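Long-range contacts in acyltransferase (Streptococcus pneumoniae, PDB 5UG1), which forms the catalytic domain of peptidoglycan O-acetyltransferase A (OatA), an enzyme that transfers acetyl groups to cell-wall peptidoglycan: residues D4-I9 / T57-T62; T19-A24 / L159-I164; K39-I44 / D75-N80; I88-Y93 / T123-N128. All coordinates share one frame; numbering follows the deposited sequence.

How the contacts relate
Near the N terminus, strand 6-10 is the first partner of contact 1; helix 18-24 opens contact 2. Helix 38-50 opens contact 3. Strand 57-61 then returns beside strand 6-10 and closes contact 1, and helix 70-80 closes contact 3 against helix 38-50. Contact 1 therefore crosses both contact 2 and contact 3. Contact 4 follows in series, pairing strand 86-90 with strand 122-125, and shares a sheet with contact 1. Helix 150-171 closes contact 2 last, so contacts 3 and 4 both fall within its span. Contacts 2 and 3 lie on opposite sides of the chain's centre, about 23 Å apart between centres.

Contact 1: residues D4-I9 / T57-T62; sequences DGTMLI and TVVIAT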
loop_
_atom_site.group_PDB
_atom_site.type_symbol
_atom_site.label_atom_id
_atom_site.label_comp_id
_atom_site.label_asym_id
_atom_site.label_seq_id
_atom_site.Cartn_x
_atom_site.Cartn_y
_atom_site.Cartn_z
ATOM N N ASP A 4 18.928 -6.550 0.384
ATOM C CA ASP A 4 17.603 -7.078 0.174
ATOM C C ASP A 4 16.766 -6.879 1.421
ATOM O O ASP A 4 17.281 -6.720 2.529
ATOM C CB ASP A 4 17.666 -8.552 -0.208
ATOM C CG ASP A 4 16.922 -8.835 -1.487
ATOM O OD1 ASP A 4 15.699 -9.062 -1.410
ATOM O OD2 ASP A 4 17.554 -8.790 -2.568
ATOM N N GLY A 5 15.455 -6.880 1.225
ATOM C CA GLY A 5 14.545 -6.633 2.322
ATOM C C GLY A 5 13.327 -5.851 1.892
ATOM O O GLY A 5 13.297 -5.275 0.799
ATOM N N THR A 6 12.325 -5.811 2.764
ATOM C CA THR A 6 11.054 -5.162 2.489
ATOM C C THR A 6 10.677 -4.276 3.666
ATOM O O THR A 6 10.679 -4.728 4.812
ATOM C CB THR A 6 9.960 -6.197 2.236
ATOM O OG1 THR A 6 10.372 -7.077 1.182
ATOM C CG2 THR A 6 8.662 -5.516 1.848
ATOM N N MET A 7 10.390 -3.010 3.379
ATOM C CA MET A 7 9.794 -2.088 4.336
ATOM C C MET A 7 8.445 -1.643 3.790
ATOM O O MET A 7 8.347 -1.207 2.634
ATOM C CB MET A 7 10.694 -0.868 4.591
ATOM C CG MET A 7 10.093 0.124 5.581
ATOM S SD MET A 7 11.179 1.478 5.973
ATOM C CE MET A 7 12.337 0.726 7.119
ATOM N N LEU A 8 7.409 -1.773 4.609
ATOM C CA LEU A 8 6.093 -1.228 4.309
ATOM C C LEU A 8 5.919 0.072 5.090
ATOM O O LEU A 8 6.160 0.108 6.302
ATOM C CB LEU A 8 4.997 -2.232 4.669
ATOM C CG LEU A 8 3.567 -1.855 4.277
ATOM C CD1 LEU A 8 2.784 -3.098 3.954
ATOM C CD2 LEU A 8 2.876 -1.069 5.401
ATOM N N ILE A 9 5.557 1.142 4.389
ATOM C CA ILE A 9 5.211 2.425 4.995
ATOM C C ILE A 9 3.730 2.621 4.722
ATOM O O ILE A 9 3.332 2.793 3.562
ATOM C CB ILE A 9 6.022 3.584 4.405
ATOM C CG1 ILE A 9 7.526 3.327 4.489
ATOM C CG2 ILE A 9 5.617 4.925 5.057
ATOM C CD1 ILE A 9 8.293 4.020 3.356
ATOM N N THR A 57 12.998 -3.396 -1.442
ATOM C CA THR A 57 11.592 -3.358 -1.812
ATOM C C THR A 57 10.838 -2.449 -0.849
ATOM O O THR A 57 10.906 -2.630 0.372
ATOM C CB THR A 57 10.989 -4.762 -1.820
ATOM O OG1 THR A 57 11.858 -5.642 -2.543
ATOM C CG2 THR A 57 9.647 -4.742 -2.495
ATOM N N VAL A 58 10.122 -1.476 -1.409
ATOM C CA VAL A 58 9.365 -0.479 -0.659
ATOM C C VAL A 58 7.884 -0.685 -0.954
ATOM O O VAL A 58 7.469 -0.715 -2.121
ATOM C CB VAL A 58 9.803 0.949 -1.037
ATOM C CG1 VAL A 58 9.127 1.975 -0.130
ATOM C CG2 VAL A 58 11.326 1.071 -0.991
ATOM N N VAL A 59 7.084 -0.829 0.094
ATOM C CA VAL A 59 5.642 -0.968 -0.047
ATOM C C VAL A 59 4.988 0.292 0.498
ATOM O O VAL A 59 5.144 0.616 1.683
ATOM C CB VAL A 59 5.110 -2.220 0.666
ATOM C CG1 VAL A 59 3.645 -2.418 0.309
ATOM C CG2 VAL A 59 5.941 -3.455 0.272
ATOM N N ILE A 60 4.253 0.995 -0.363
ATOM C CA ILE A 60 3.540 2.214 0.000
ATOM C C ILE A 60 2.071 1.829 0.146
ATOM O O ILE A 60 1.368 1.632 -0.852
ATOM C CB ILE A 60 3.732 3.328 -1.040
ATOM C CG1 ILE A 60 5.216 3.639 -1.257
ATOM C CG2 ILE A 60 2.950 4.605 -0.628
ATOM C CD1 ILE A 60 6.024 3.987 0.035
ATOM N N ALA A 61 1.603 1.702 1.385
ATOM C CA ALA A 61 0.240 1.251 1.666
ATOM C C ALA A 61 -0.563 2.412 2.247
ATOM O O ALA A 61 -0.859 2.476 3.445
ATOM C CB ALA A 61 0.265 0.029 2.608
ATOM N N THR A 62 -0.914 3.350 1.369
ATOM C CA THR A 62 -1.594 4.587 1.729
ATOM C C THR A 62 -2.596 4.926 0.634
ATOM O O THR A 62 -2.631 4.293 -0.425
ATOM C CB THR A 62 -0.617 5.765 1.866
ATOM O OG1 THR A 62 0.020 5.989 0.600
ATOM C CG2 THR A 62 0.451 5.526 2.949
HETATM O O HOH W 1 13.407 -7.264 -1.357
#
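Gly5 to Ile9 and Thr57 to Ala61 run side by side as parallel backbones, with the axes of strands 6-9 and 57-61 at 18° to each other. They are two inner strands of the five-stranded parallel sheet in this atypical alpha/beta hydrolase fold. Five N-H...O bonds join them, zigzagging from Thr57 N on Gly5 O to Ala61 N on Ile9 O. The shortest runs from Ile9 N to Val59 O, at 2.8 Å. Thr6, Leu8, Thr57 and Val59 share one face, on which helix 150-171 packs. There Leu8 CD1 meets Val59 CG1 at 3.8 Å, while the other branch, Leu8 CD2, rests on Ala61 CB at 4.0 Å. With CG anti to the backbone N (chi1 -174°), the Leu8 chain is carried forward along its strand, which brings CD2 up to Ala61 while CD1 stays beside Val59. Val59 CG2 turns the other way and meets Thr6 CG2 at 3.8 Å. Met7, Ile9, Val58 and Ile60 occupy the opposite face, toward helix 38-50. Ile9 and Ile60 extend there as neighbours in the same direction, with their CD1 atoms 4.0 Å apart. At the outer end, Gly5 O accepts Thr57 N and also a water, which donates a second bond to Asp4 OD1 at 2.9 Å.

Contact 2: residues T19-A24 / L159-I164; sequences TALQTA and LYADTI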
loop_
_atom_site.group_PDB
_atom_site.type_symbol
_atom_site.label_atom_id
_atom_site.label_comp_id
_atom_site.label_asym_id
_atom_site.label_seq_id
_atom_site.Cartn_x
_atom_site.Cartn_y
_atom_site.Cartn_z
ATOM N N THR A 19 -0.555 -7.649 12.388
ATOM C CA THR A 19 -0.176 -9.009 12.750
ATOM C C THR A 19 -0.214 -9.939 11.545
ATOM O O THR A 19 0.651 -10.813 11.397
ATOM C CB THR A 19 -1.101 -9.522 13.842
ATOM O OG1 THR A 19 -1.179 -8.536 14.877
ATOM C CG2 THR A 19 -0.574 -10.825 14.400
ATOM N N ALA A 20 -1.213 -9.770 10.674
ATOM C CA ALA A 20 -1.310 -10.637 9.502
ATOM C C ALA A 20 -0.173 -10.353 8.530
ATOM O O ALA A 20 0.400 -11.278 7.947
ATOM C CB ALA A 20 -2.670 -10.461 8.822
ATOM N N LEU A 21 0.182 -9.078 8.368
ATOM C CA LEU A 21 1.306 -8.715 7.512
ATOM C C LEU A 21 2.589 -9.377 7.987
ATOM O O LEU A 21 3.311 -9.988 7.194
ATOM C CB LEU A 21 1.464 -7.191 7.483
ATOM C CG LEU A 21 0.482 -6.456 6.574
ATOM C CD1 LEU A 21 0.574 -4.956 6.792
ATOM C CD2 LEU A 21 0.744 -6.820 5.113
ATOM N N GLN A 22 2.885 -9.254 9.289
ATOM C CA GLN A 22 4.103 -9.833 9.854
ATOM C C GLN A 22 4.098 -11.349 9.746
ATOM O O GLN A 22 5.147 -11.965 9.536
ATOM C CB GLN A 22 4.254 -9.429 11.319
ATOM C CG GLN A 22 5.685 -9.476 11.802
ATOM C CD GLN A 22 6.532 -8.434 11.118
ATOM O OE1 GLN A 22 6.473 -7.249 11.460
ATOM N NE2 GLN A 22 7.308 -8.858 10.122
ATOM N N THR A 23 2.928 -11.964 9.902
ATOM C CA THR A 23 2.819 -13.416 9.783
ATOM C C THR A 23 3.031 -13.863 8.344
ATOM O O THR A 23 3.729 -14.850 8.090
ATOM C CB THR A 23 1.455 -13.868 10.312
ATOM O OG1 THR A 23 1.402 -13.611 11.719
ATOM C CG2 THR A 23 1.225 -15.357 10.075
ATOM N N ALA A 24 2.466 -13.125 7.383
ATOM C CA ALA A 24 2.597 -13.507 5.986
ATOM C C ALA A 24 3.956 -13.132 5.420
ATOM O O ALA A 24 4.424 -13.772 4.474
ATOM C CB ALA A 24 1.489 -12.857 5.156
ATOM N N LEU A 159 -6.631 -11.286 4.019
ATOM C CA LEU A 159 -6.781 -10.891 2.620
ATOM C C LEU A 159 -5.863 -9.730 2.284
ATOM O O LEU A 159 -5.251 -9.699 1.208
ATOM C CB LEU A 159 -8.229 -10.494 2.324
ATOM C CG LEU A 159 -9.244 -11.603 2.064
ATOM C CD1 LEU A 159 -10.651 -11.050 2.214
ATOM C CD2 LEU A 159 -9.034 -12.168 0.677
ATOM N N TYR A 160 -5.772 -8.758 3.190
ATOM C CA TYR A 160 -4.917 -7.605 2.961
ATOM C C TYR A 160 -3.453 -8.023 2.906
ATOM O O TYR A 160 -2.728 -7.648 1.978
ATOM C CB TYR A 160 -5.169 -6.565 4.050
ATOM C CG TYR A 160 -4.449 -5.243 3.880
ATOM C CD1 TYR A 160 -3.147 -5.078 4.332
ATOM C CD2 TYR A 160 -5.085 -4.154 3.300
ATOM C CE1 TYR A 160 -2.482 -3.874 4.200
ATOM C CE2 TYR A 160 -4.427 -2.931 3.166
ATOM C CZ TYR A 160 -3.124 -2.800 3.620
ATOM O OH TYR A 160 -2.456 -1.600 3.494
ATOM N N ALA A 161 -3.010 -8.837 3.866
ATOM C CA ALA A 161 -1.617 -9.266 3.865
ATOM C C ALA A 161 -1.293 -10.114 2.638
ATOM O O ALA A 161 -0.228 -9.955 2.029
ATOM C CB ALA A 161 -1.304 -10.031 5.150
ATOM N N ASP A 162 -2.203 -11.018 2.251
ATOM C CA ASP A 162 -1.924 -11.899 1.116
ATOM C C ASP A 162 -1.858 -11.129 -0.195
ATOM O O ASP A 162 -1.136 -11.537 -1.114
ATOM C CB ASP A 162 -2.972 -12.999 1.019
ATOM C CG ASP A 162 -2.789 -14.079 2.082
ATOM O OD1 ASP A 162 -1.662 -14.222 2.613
ATOM O OD2 ASP A 162 -3.777 -14.786 2.384
ATOM N N THR A 163 -2.610 -10.034 -0.309
ATOM C CA THR A 163 -2.535 -9.208 -1.507
ATOM C C THR A 163 -1.130 -8.654 -1.689
ATOM O O THR A 163 -0.571 -8.686 -2.791
ATOM C CB THR A 163 -3.556 -8.074 -1.420
ATOM O OG1 THR A 163 -4.862 -8.627 -1.214
ATOM C CG2 THR A 163 -3.562 -7.262 -2.707
ATOM N N ILE A 164 -0.537 -8.153 -0.604
ATOM C CA ILE A 164 0.811 -7.599 -0.671
ATOM C C ILE A 164 1.842 -8.708 -0.885
ATOM O O ILE A 164 2.777 -8.557 -1.682
ATOM C CB ILE A 164 1.082 -6.760 0.595
ATOM C CG1 ILE A 164 0.251 -5.466 0.522
ATOM C CG2 ILE A 164 2.567 -6.433 0.768
ATOM C CD1 ILE A 164 0.129 -4.749 1.839
#
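Ala161 sits at the point where helices 19-24 and 159-164 come together, with its CB directed at the backbone of Ala20. The axes of these segments approach to 8.3 Å at a crossing angle of -41°. No hydrogen bond links the two segments; this is apolar helix-helix packing made close by alanines. Ala161 CB lies 3.5 Å from Ala20 O. It also meets Ala20 CB at 3.9 Å and, one turn further on, Ala24 CB at 4.0 Å. Leu21 fills the inner side. Its CG is turned anti to its own carbonyl carbon (chi1 -79°), and the end of the chain reaches the second helix. Leu21 CD2 presses on Ala161 CA at 3.6 Å and on Ile164 CD1 at 3.9 Å. The other branch, Leu21 CD1, comes to the edge of the Tyr160 ring, 4.2 Å from CE1.

The outer side is looser. Beyond Ala161, Ala24 CB comes only loosely up to Asp162 OD1; OD2 of that aspartate forms a salt bridge with Lys158. Thr19 and Thr23 are exposed on a part of helix 19-24 that does not meet the other helix, and Thr23 OG1 bonds back to Thr19 O. Inward, both helices rest on the sheet. Leu21 touches Ile30 of strand 29-32, and Leu21 and Ile164 both touch Leu8 of strand 6-10. Tyr160 makes an edge-to-face contact with Trp127, which links the pair to the start of helix 127-132.

Contact 3: residues K39-I44 / D75-N80; sequences KTANEI and DSIVKN
Ser76 O takes two hydrogen bonds from Asn80, on the side of helix 75-80 that faces Asn42. Asn80 N reaches it at 2.9 Å and Asn80 ND2 at 3.0 Å. The ND2 group comes from above the carbonyl plane, while Ser76 O lies close to the plane of the Asn80 amide. Asn42 carries the contact from the other helix. Its CG is anti to the backbone N (chi1 -156°), which extends the amide between Ser76 and Asn80. Asn42 ND2 gives Ser76 OG a weak, bent bond of 2.9 Å, with an angle of 123° at the hydrogen. The same ND2 is near Ile77 N, but both are donors and no bond forms. Asn42 OD1 lies 3.6 Å from Asn80 CB, and these two side chains cross at about a right angle.

Helices 38-50 and 70-80 pack side by side on one face of the parallel sheet. Their segments here are nearly parallel, 11° apart, with axes 9.6 Å from each other. Ile77 supplies the apolar half. The side chains of Ile77 and Asn42 run antiparallel past one another, and Ile77 CG1 lies 3.7 Å from Asn42 CG. Ile77 CD1 goes further, 3.6 Å from Asn42 N, and also touches Ala41 CB. Beneath, Ala41 rests on Ile9 and Ile77 on Ile60, both sheet residues.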
loop_
_atom_site.group_PDB
_atom_site.type_symbol
_atom_site.label_atom_id
_atom_site.label_comp_id
_atom_site.label_asym_id
_atom_site.label_seq_id
_atom_site.Cartn_x
_atom_site.Cartn_y
_atom_site.Cartn_z
ATOM N N LYS A 39 1.430 11.684 1.156
ATOM C CA LYS A 39 2.356 12.800 1.343
ATOM C C LYS A 39 3.421 12.482 2.388
ATOM O O LYS A 39 4.620 12.614 2.124
ATOM C CB LYS A 39 1.577 14.050 1.742
ATOM C CG LYS A 39 2.392 15.340 1.801
ATOM C CD LYS A 39 1.556 16.449 2.446
ATOM C CE LYS A 39 2.352 17.736 2.644
ATOM N NZ LYS A 39 3.623 17.501 3.390
ATOM N N THR A 40 3.003 12.066 3.591
ATOM C CA THR A 40 3.992 11.816 4.636
ATOM C C THR A 40 4.770 10.531 4.369
ATOM O O THR A 40 5.936 10.427 4.769
ATOM C CB THR A 40 3.342 11.773 6.031
ATOM O OG1 THR A 40 2.416 10.689 6.107
ATOM C CG2 THR A 40 2.610 13.069 6.338
ATOM N N ALA A 41 4.154 9.557 3.691
ATOM C CA ALA A 41 4.876 8.352 3.293
ATOM C C ALA A 41 6.030 8.678 2.350
ATOM O O ALA A 41 7.097 8.050 2.416
ATOM C CB ALA A 41 3.912 7.366 2.631
ATOM N N ASN A 42 5.813 9.634 1.441
ATOM C CA ASN A 42 6.883 10.143 0.584
ATOM C C ASN A 42 8.044 10.668 1.421
ATOM O O ASN A 42 9.213 10.376 1.145
ATOM C CB ASN A 42 6.320 11.253 -0.317
ATOM C CG ASN A 42 7.127 11.455 -1.599
ATOM O OD1 ASN A 42 8.251 10.970 -1.718
ATOM N ND2 ASN A 42 6.546 12.180 -2.566
ATOM N N GLU A 43 7.731 11.466 2.444
ATOM C CA GLU A 43 8.760 12.023 3.317
ATOM C C GLU A 43 9.437 10.928 4.139
ATOM O O GLU A 43 10.667 10.913 4.262
ATOM C CB GLU A 43 8.136 13.090 4.215
ATOM C CG GLU A 43 7.537 14.289 3.440
ATOM C CD GLU A 43 6.475 15.029 4.243
ATOM O OE1 GLU A 43 6.128 14.553 5.347
ATOM O OE2 GLU A 43 5.979 16.079 3.775
ATOM N N ILE A 44 8.649 9.994 4.684
ATOM C CA ILE A 44 9.202 8.850 5.423
ATOM C C ILE A 44 10.125 8.029 4.534
ATOM O O ILE A 44 11.213 7.608 4.963
ATOM C CB ILE A 44 8.067 7.976 5.997
ATOM C CG1 ILE A 44 7.282 8.744 7.067
ATOM C CG2 ILE A 44 8.614 6.663 6.582
ATOM C CD1 ILE A 44 6.068 7.990 7.589
ATOM N N ASP A 75 2.336 10.749 -8.404
ATOM C CA ASP A 75 3.413 11.190 -9.284
ATOM C C ASP A 75 4.686 11.443 -8.487
ATOM O O ASP A 75 5.773 10.999 -8.869
ATOM C CB ASP A 75 3.015 12.465 -10.019
ATOM C CG ASP A 75 2.103 12.211 -11.185
ATOM O OD1 ASP A 75 1.880 11.027 -11.537
ATOM O OD2 ASP A 75 1.620 13.213 -11.751
ATOM N N SER A 76 4.560 12.148 -7.364
ATOM C CA SER A 76 5.736 12.566 -6.613
ATOM C C SER A 76 6.438 11.382 -5.956
ATOM O O SER A 76 7.669 11.273 -6.015
ATOM C CB SER A 76 5.352 13.592 -5.555
ATOM O OG SER A 76 6.506 13.994 -4.850
ATOM N N ILE A 77 5.686 10.505 -5.288
ATOM C CA ILE A 77 6.354 9.428 -4.569
ATOM C C ILE A 77 7.027 8.488 -5.561
ATOM O O ILE A 77 8.144 8.014 -5.329
ATOM C CB ILE A 77 5.370 8.705 -3.627
ATOM C CG1 ILE A 77 6.135 7.980 -2.518
ATOM C CG2 ILE A 77 4.460 7.752 -4.385
ATOM C CD1 ILE A 77 5.257 7.531 -1.390
ATOM N N VAL A 78 6.399 8.275 -6.714
ATOM C CA VAL A 78 7.023 7.465 -7.749
ATOM C C VAL A 78 8.280 8.143 -8.260
ATOM O O VAL A 78 9.318 7.500 -8.436
ATOM C CB VAL A 78 6.022 7.192 -8.882
ATOM C CG1 VAL A 78 6.760 6.671 -10.125
ATOM C CG2 VAL A 78 4.946 6.215 -8.391
ATOM N N LYS A 79 8.218 9.458 -8.479
ATOM C CA LYS A 79 9.403 10.187 -8.934
ATOM C C LYS A 79 10.538 10.093 -7.918
ATOM O O LYS A 79 11.715 9.996 -8.284
ATOM C CB LYS A 79 9.037 11.653 -9.192
ATOM C CG LYS A 79 10.225 12.590 -9.421
ATOM C CD LYS A 79 10.821 12.435 -10.809
ATOM C CE LYS A 79 12.080 13.275 -10.980
ATOM N NZ LYS A 79 11.853 14.714 -10.651
ATOM N N ASN A 80 10.207 10.120 -6.637
ATOM C CA ASN A 80 11.218 10.260 -5.603
ATOM C C ASN A 80 11.747 8.926 -5.107
ATOM O O ASN A 80 12.647 8.918 -4.261
ATOM C CB ASN A 80 10.664 11.084 -4.438
ATOM C CG ASN A 80 10.819 12.589 -4.670
ATOM O OD1 ASN A 80 11.890 13.154 -4.445
ATOM N ND2 ASN A 80 9.749 13.238 -5.129
#

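Contact 4: residues I88-Y93 / T123-N128; sequences ILVTPY and TIADWN
Ile88 to Val90 and Thr123 to Ala125 belong to the paired parallel strands 86-90 and 122-125 of a beta-alpha-beta unit whose connecting helix is 102-118. Leu89 N bonds to Thr123 O, Ala125 N to Leu89 O at 2.8 Å, and Thr91 N to Ala125 O. Trp127 N reaches Ala125 O too, from the opposite face, closing an inverse gamma turn centred on Asp126. On one face of the sheet Ile88 CG2 packs on Ala125 CB at 3.8 Å.

Past the strands, Thr91 OG1 sits between its backbone N and carbonyl carbon (chi1 54°). There it donates to Asp126 OD1 at 2.8 Å, on the anti side and out of the carboxylate plane. It also accepts Asn128 N at 2.9 Å, so one hydroxyl ties the loop to the first turn of the helix. Asp126 is that helix's N-cap, bonding Gln129 N, and its OD2 pairs with Arg113. Asn128 ND2 holds Pro92 O at 2.8 Å, in the carbonyl plane, and also bonds Glu106. The Trp127 ring meets Thr91 O at its edge, and a water joins its NE1 to Tyr93 O. Neighbouring parallel strands joined through a helix form the beta-alpha-beta crossover from which alpha/beta hydrolase-like sheets are built.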
loop_
_atom_site.group_PDB
_atom_site.type_symbol
_atom_site.label_atom_id
_atom_site.label_comp_id
_atom_site.label_asym_id
_atom_site.label_seq_id
_atom_site.Cartn_x
_atom_site.Cartn_y
_atom_site.Cartn_z
ATOM N N ILE A 88 6.155 -1.134 -4.444
ATOM C CA ILE A 88 4.827 -1.728 -4.549
ATOM C C ILE A 88 3.798 -0.714 -4.062
ATOM O O ILE A 88 3.949 -0.146 -2.975
ATOM C CB ILE A 88 4.756 -3.039 -3.757
ATOM C CG1 ILE A 88 5.637 -4.067 -4.451
ATOM C CG2 ILE A 88 3.333 -3.535 -3.629
ATOM C CD1 ILE A 88 5.685 -5.310 -3.733
ATOM N N LEU A 89 2.761 -0.478 -4.868
ATOM C CA LEU A 89 1.708 0.473 -4.528
ATOM C C LEU A 89 0.450 -0.291 -4.127
ATOM O O LEU A 89 -0.060 -1.107 -4.909
ATOM C CB LEU A 89 1.423 1.408 -5.707
ATOM C CG LEU A 89 2.645 2.086 -6.333
ATOM C CD1 LEU A 89 2.247 2.864 -7.581
ATOM C CD2 LEU A 89 3.358 2.991 -5.331
ATOM N N VAL A 90 -0.060 -0.023 -2.921
ATOM C CA VAL A 90 -1.280 -0.658 -2.429
ATOM C C VAL A 90 -2.446 0.306 -2.652
ATOM O O VAL A 90 -2.512 1.376 -2.030
ATOM C CB VAL A 90 -1.155 -1.055 -0.955
ATOM C CG1 VAL A 90 -2.184 -2.143 -0.624
ATOM C CG2 VAL A 90 0.252 -1.542 -0.648
ATOM N N THR A 91 -3.374 -0.067 -3.539
ATOM C CA THR A 91 -4.467 0.826 -3.886
ATOM C C THR A 91 -5.408 0.990 -2.694
ATOM O O THR A 91 -5.579 0.064 -1.895
ATOM C CB THR A 91 -5.251 0.305 -5.093
ATOM O OG1 THR A 91 -5.686 -1.040 -4.849
ATOM C CG2 THR A 91 -4.405 0.374 -6.399
ATOM N N PRO A 92 -6.006 2.170 -2.530
ATOM C CA PRO A 92 -6.891 2.400 -1.388
ATOM C C PRO A 92 -8.314 1.958 -1.694
ATOM O O PRO A 92 -8.723 1.848 -2.849
ATOM C CB PRO A 92 -6.815 3.920 -1.192
ATOM C CG PRO A 92 -6.568 4.437 -2.560
ATOM C CD PRO A 92 -5.778 3.403 -3.306
ATOM N N TYR A 93 -9.074 1.711 -0.625
ATOM C CA TYR A 93 -10.474 1.310 -0.759
ATOM C C TYR A 93 -11.342 2.056 0.244
ATOM O O TYR A 93 -11.201 1.861 1.457
ATOM C CB TYR A 93 -10.635 -0.198 -0.573
ATOM C CG TYR A 93 -12.071 -0.640 -0.628
ATOM C CD1 TYR A 93 -12.765 -0.678 -1.835
ATOM C CD2 TYR A 93 -12.748 -1.009 0.535
ATOM C CE1 TYR A 93 -14.101 -1.079 -1.875
ATOM C CE2 TYR A 93 -14.069 -1.415 0.501
ATOM C CZ TYR A 93 -14.744 -1.442 -0.704
ATOM O OH TYR A 93 -16.062 -1.848 -0.728
ATOM N N THR A 123 5.141 -2.381 -8.943
ATOM C CA THR A 123 4.183 -3.478 -8.971
ATOM C C THR A 123 2.947 -3.079 -8.173
ATOM O O THR A 123 3.063 -2.464 -7.108
ATOM C CB THR A 123 4.806 -4.768 -8.362
ATOM O OG1 THR A 123 5.980 -5.152 -9.101
ATOM C CG2 THR A 123 3.794 -5.909 -8.338
ATOM N N ILE A 124 1.753 -3.452 -8.675
ATOM C CA ILE A 124 0.499 -3.117 -8.000
ATOM C C ILE A 124 0.168 -4.196 -6.976
ATOM O O ILE A 124 0.441 -5.382 -7.188
ATOM C CB ILE A 124 -0.651 -2.939 -9.013
ATOM C CG1 ILE A 124 -1.763 -2.053 -8.423
ATOM C CG2 ILE A 124 -1.219 -4.297 -9.446
ATOM C CD1 ILE A 124 -1.313 -0.625 -8.154
ATOM N N ALA A 125 -0.392 -3.768 -5.846
ATOM C CA ALA A 125 -1.058 -4.634 -4.874
ATOM C C ALA A 125 -2.483 -4.100 -4.753
ATOM O O ALA A 125 -2.726 -3.139 -4.011
ATOM C CB ALA A 125 -0.331 -4.638 -3.532
ATOM N N ASP A 126 -3.426 -4.713 -5.481
ATOM C CA ASP A 126 -4.728 -4.084 -5.746
ATOM C C ASP A 126 -5.741 -4.441 -4.655
ATOM O O ASP A 126 -6.726 -5.162 -4.862
ATOM C CB ASP A 126 -5.235 -4.470 -7.126
ATOM C CG ASP A 126 -6.178 -3.429 -7.703
ATOM O OD1 ASP A 126 -6.713 -2.609 -6.922
ATOM O OD2 ASP A 126 -6.375 -3.423 -8.942
ATOM N N TRP A 127 -5.473 -3.901 -3.466
ATOM C CA TRP A 127 -6.407 -4.027 -2.355
ATOM C C TRP A 127 -7.796 -3.520 -2.733
ATOM O O TRP A 127 -8.811 -4.124 -2.360
ATOM C CB TRP A 127 -5.853 -3.261 -1.156
ATOM C CG TRP A 127 -6.833 -3.038 -0.037
ATOM C CD1 TRP A 127 -7.314 -1.839 0.408
ATOM C CD2 TRP A 127 -7.443 -4.044 0.778
ATOM N NE1 TRP A 127 -8.189 -2.038 1.450
ATOM C CE2 TRP A 127 -8.281 -3.384 1.699
ATOM C CE3 TRP A 127 -7.360 -5.445 0.821
ATOM C CZ2 TRP A 127 -9.040 -4.079 2.651
ATOM C CZ3 TRP A 127 -8.113 -6.131 1.774
ATOM C CH2 TRP A 127 -8.941 -5.447 2.669
ATOM N N ASN A 128 -7.861 -2.403 -3.461
ATOM C CA ASN A 128 -9.138 -1.876 -3.937
ATOM C C ASN A 128 -9.952 -2.949 -4.657
ATOM O O ASN A 128 -11.139 -3.138 -4.378
ATOM C CB ASN A 128 -8.882 -0.682 -4.864
ATOM C CG ASN A 128 -10.153 -0.081 -5.419
ATOM O OD1 ASN A 128 -10.700 -0.562 -6.416
ATOM N ND2 ASN A 128 -10.623 0.993 -4.788
HETATM O O HOH W 2 -9.664 0.198 3.159
#